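PDB 3FRN: flagellar protein FlgA from Thermotoga maritima, which is a periplasmic protein that probably acts as a chaperone for assembly of the P-ring of the flagellar basal body. Local coordinates for residues K141-V146 and L165-V170. Sequence-based numbering, arbitrary orientation.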
loop_
_atom_site.group_PDB
_atom_site.type_symbol
_atom_site.label_atom_id
_atom_site.label_comp_id
_atom_site.label_asym_id
_atom_site.label_seq_id
_atom_site.Cartn_x
_atom_site.Cartn_y
_atom_site.Cartn_z
ATOM N N LYS A 141 0.512 -0.236 -4.938
ATOM C CA LYS A 141 1.454 -1.212 -4.407
ATOM C C LYS A 141 0.646 -2.403 -3.910
ATOM O O LYS A 141 0.101 -2.389 -2.799
ATOM C CB LYS A 141 2.308 -0.620 -3.292
ATOM C CG LYS A 141 3.503 -1.484 -2.917
ATOM C CD LYS A 141 4.386 -0.765 -1.919
ATOM C CE LYS A 141 5.796 -1.314 -1.945
ATOM N NZ LYS A 141 6.757 -0.376 -1.294
ATOM N N GLU A 142 0.555 -3.420 -4.760
ATOM C CA GLU A 142 -0.248 -4.597 -4.475
ATOM C C GLU A 142 0.645 -5.659 -3.857
ATOM O O GLU A 142 1.657 -6.031 -4.441
ATOM C CB GLU A 142 -0.902 -5.112 -5.760
ATOM C CG GLU A 142 -2.229 -5.845 -5.552
ATOM C CD GLU A 142 -3.415 -4.907 -5.349
ATOM O OE1 GLU A 142 -4.492 -5.403 -4.944
ATOM O OE2 GLU A 142 -3.277 -3.686 -5.598
ATOM N N ARG A 143 0.275 -6.135 -2.669
ATOM C CA ARG A 143 1.105 -7.091 -1.932
ATOM C C ARG A 143 0.240 -8.051 -1.135
ATOM O O ARG A 143 -0.937 -7.791 -0.917
ATOM C CB ARG A 143 2.051 -6.349 -0.984
ATOM C CG ARG A 143 3.524 -6.692 -1.168
ATOM C CD ARG A 143 4.116 -5.921 -2.340
ATOM N NE ARG A 143 5.451 -6.379 -2.720
ATOM C CZ ARG A 143 5.712 -7.465 -3.449
ATOM N NH1 ARG A 143 6.969 -7.777 -3.735
ATOM N NH2 ARG A 143 4.733 -8.247 -3.888
ATOM N N ASN A 144 0.827 -9.163 -0.708
ATOM C CA ASN A 144 0.141 -10.090 0.185
ATOM C C ASN A 144 0.243 -9.644 1.635
ATOM O O ASN A 144 1.333 -9.573 2.197
ATOM C CB ASN A 144 0.678 -11.509 0.019
ATOM C CG ASN A 144 0.100 -12.208 -1.196
ATOM O OD1 ASN A 144 -1.020 -12.721 -1.159
ATOM N ND2 ASN A 144 0.865 -12.238 -2.278
ATOM N N VAL A 145 -0.903 -9.323 2.227
ATOM C CA VAL A 145 -0.955 -8.862 3.611
ATOM C C VAL A 145 -1.682 -9.859 4.522
ATOM O O VAL A 145 -2.395 -10.741 4.052
ATOM C CB VAL A 145 -1.605 -7.459 3.735
ATOM C CG1 VAL A 145 -0.793 -6.412 2.980
ATOM C CG2 VAL A 145 -3.035 -7.491 3.253
ATOM N N VAL A 146 -1.488 -9.703 5.828
ATOM C CA VAL A 146 -2.080 -10.579 6.827
ATOM C C VAL A 146 -3.498 -10.117 7.171
ATOM O O VAL A 146 -3.706 -8.987 7.613
ATOM C CB VAL A 146 -1.185 -10.649 8.094
ATOM C CG1 VAL A 146 -1.929 -11.262 9.261
ATOM C CG2 VAL A 146 0.082 -11.441 7.800
ATOM N N LEU A 165 -3.231 -15.029 4.543
ATOM C CA LEU A 165 -2.574 -14.068 3.682
ATOM C C LEU A 165 -3.511 -13.731 2.521
ATOM O O LEU A 165 -4.129 -14.623 1.933
ATOM C CB LEU A 165 -1.268 -14.671 3.170
ATOM C CG LEU A 165 -0.020 -13.799 3.061
ATOM C CD1 LEU A 165 0.578 -13.486 4.432
ATOM C CD2 LEU A 165 0.996 -14.510 2.188
ATOM N N GLU A 166 -3.636 -12.443 2.216
ATOM C CA GLU A 166 -4.465 -11.969 1.102
ATOM C C GLU A 166 -3.768 -10.841 0.353
ATOM O O GLU A 166 -3.083 -10.021 0.967
ATOM C CB GLU A 166 -5.813 -11.457 1.607
ATOM C CG GLU A 166 -6.791 -12.538 2.048
ATOM C CD GLU A 166 -8.192 -11.999 2.256
ATOM O OE1 GLU A 166 -8.456 -10.849 1.842
ATOM O OE2 GLU A 166 -9.035 -12.725 2.825
ATOM N N LYS A 167 -3.955 -10.799 -0.965
ATOM C CA LYS A 167 -3.425 -9.717 -1.805
ATOM C C LYS A 167 -4.235 -8.431 -1.610
ATOM O O LYS A 167 -5.461 -8.455 -1.706
ATOM C CB LYS A 167 -3.431 -10.136 -3.281
ATOM C CG LYS A 167 -2.084 -10.618 -3.825
ATOM C CD LYS A 167 -1.477 -9.600 -4.790
ATOM C CE LYS A 167 -0.097 -10.029 -5.308
ATOM N NZ LYS A 167 1.046 -9.509 -4.481
ATOM N N ARG A 168 -3.557 -7.320 -1.318
ATOM C CA ARG A 168 -4.226 -6.024 -1.120
ATOM C C ARG A 168 -3.385 -4.852 -1.642
ATOM O O ARG A 168 -2.164 -4.955 -1.754
ATOM C CB ARG A 168 -4.519 -5.784 0.368
ATOM C CG ARG A 168 -5.653 -6.598 0.983
ATOM C CD ARG A 168 -7.035 -6.016 0.693
ATOM N NE ARG A 168 -7.955 -6.210 1.817
ATOM C CZ ARG A 168 -8.595 -7.345 2.086
ATOM N NH1 ARG A 168 -9.404 -7.417 3.136
ATOM N NH2 ARG A 168 -8.429 -8.409 1.311
ATOM N N ASN A 169 -4.045 -3.735 -1.946
ATOM C CA ASN A 169 -3.350 -2.491 -2.262
ATOM C C ASN A 169 -2.902 -1.803 -0.978
ATOM O O ASN A 169 -3.718 -1.264 -0.227
ATOM C CB ASN A 169 -4.240 -1.556 -3.097
ATOM C CG ASN A 169 -3.502 -0.310 -3.608
ATOM O OD1 ASN A 169 -2.299 -0.110 -3.370
ATOM N ND2 ASN A 169 -4.233 0.537 -4.321
ATOM N N VAL A 170 -1.593 -1.821 -0.751
ATOM C CA VAL A 170 -0.970 -1.238 0.433
ATOM C C VAL A 170 -1.187 0.274 0.495
ATOM O O VAL A 170 -1.160 0.859 1.567
ATOM C CB VAL A 170 0.547 -1.596 0.493
ATOM C CG1 VAL A 170 1.239 -0.963 1.709
ATOM C CG2 VAL A 170 0.732 -3.116 0.493
#
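E142-V146 pairs antiparallel with L165-N169, the two strand axes running 140° apart and 4.2 Å from each other at their closest. R143 with R168 and V145 with E166 are hydrogen-bonded pairs; R143 N meets R168 O at 2.9 Å, and R168 N returns to R143 O. Past the last pair, V170 N gives a 2.7 Å bond to K141 O. N169 OD1 accepts K141 N at 3.2 Å, with the donor above the carbonyl plane, and its ND2 bonds E172.

E142, N144, V146, L165, K167 and N169 share one face. The E142 chain bends at chi2 (79°), which brings its carboxylate over the N169 backbone and sets OE2 3.4 Å from N169 CB. Its CG also touches K167 CD. With an alanine here, N169 CB would probably lose the carboxylate beside it and K167 CD its contact with CG. K167 CG lies against the N144 amide, 3.6 Å from OD1. L165 CD2 meets N144 CB at 3.7 Å, while CD1 reaches V146 CG2.

On the other face, V145 CG2 packs on R168 CG at 3.6 Å, and V170 CG2 lies against R143 CB. R168 NH2 is modelled very close to E166 OE1 in its own strand, so the details of this salt bridge are doubtful; E166 OE2 pairs with R164. Together the strands form a two-stranded antiparallel ribbon, in which the long strand 132-148, shared with the HotDog-like sheet, enters the SAF domain.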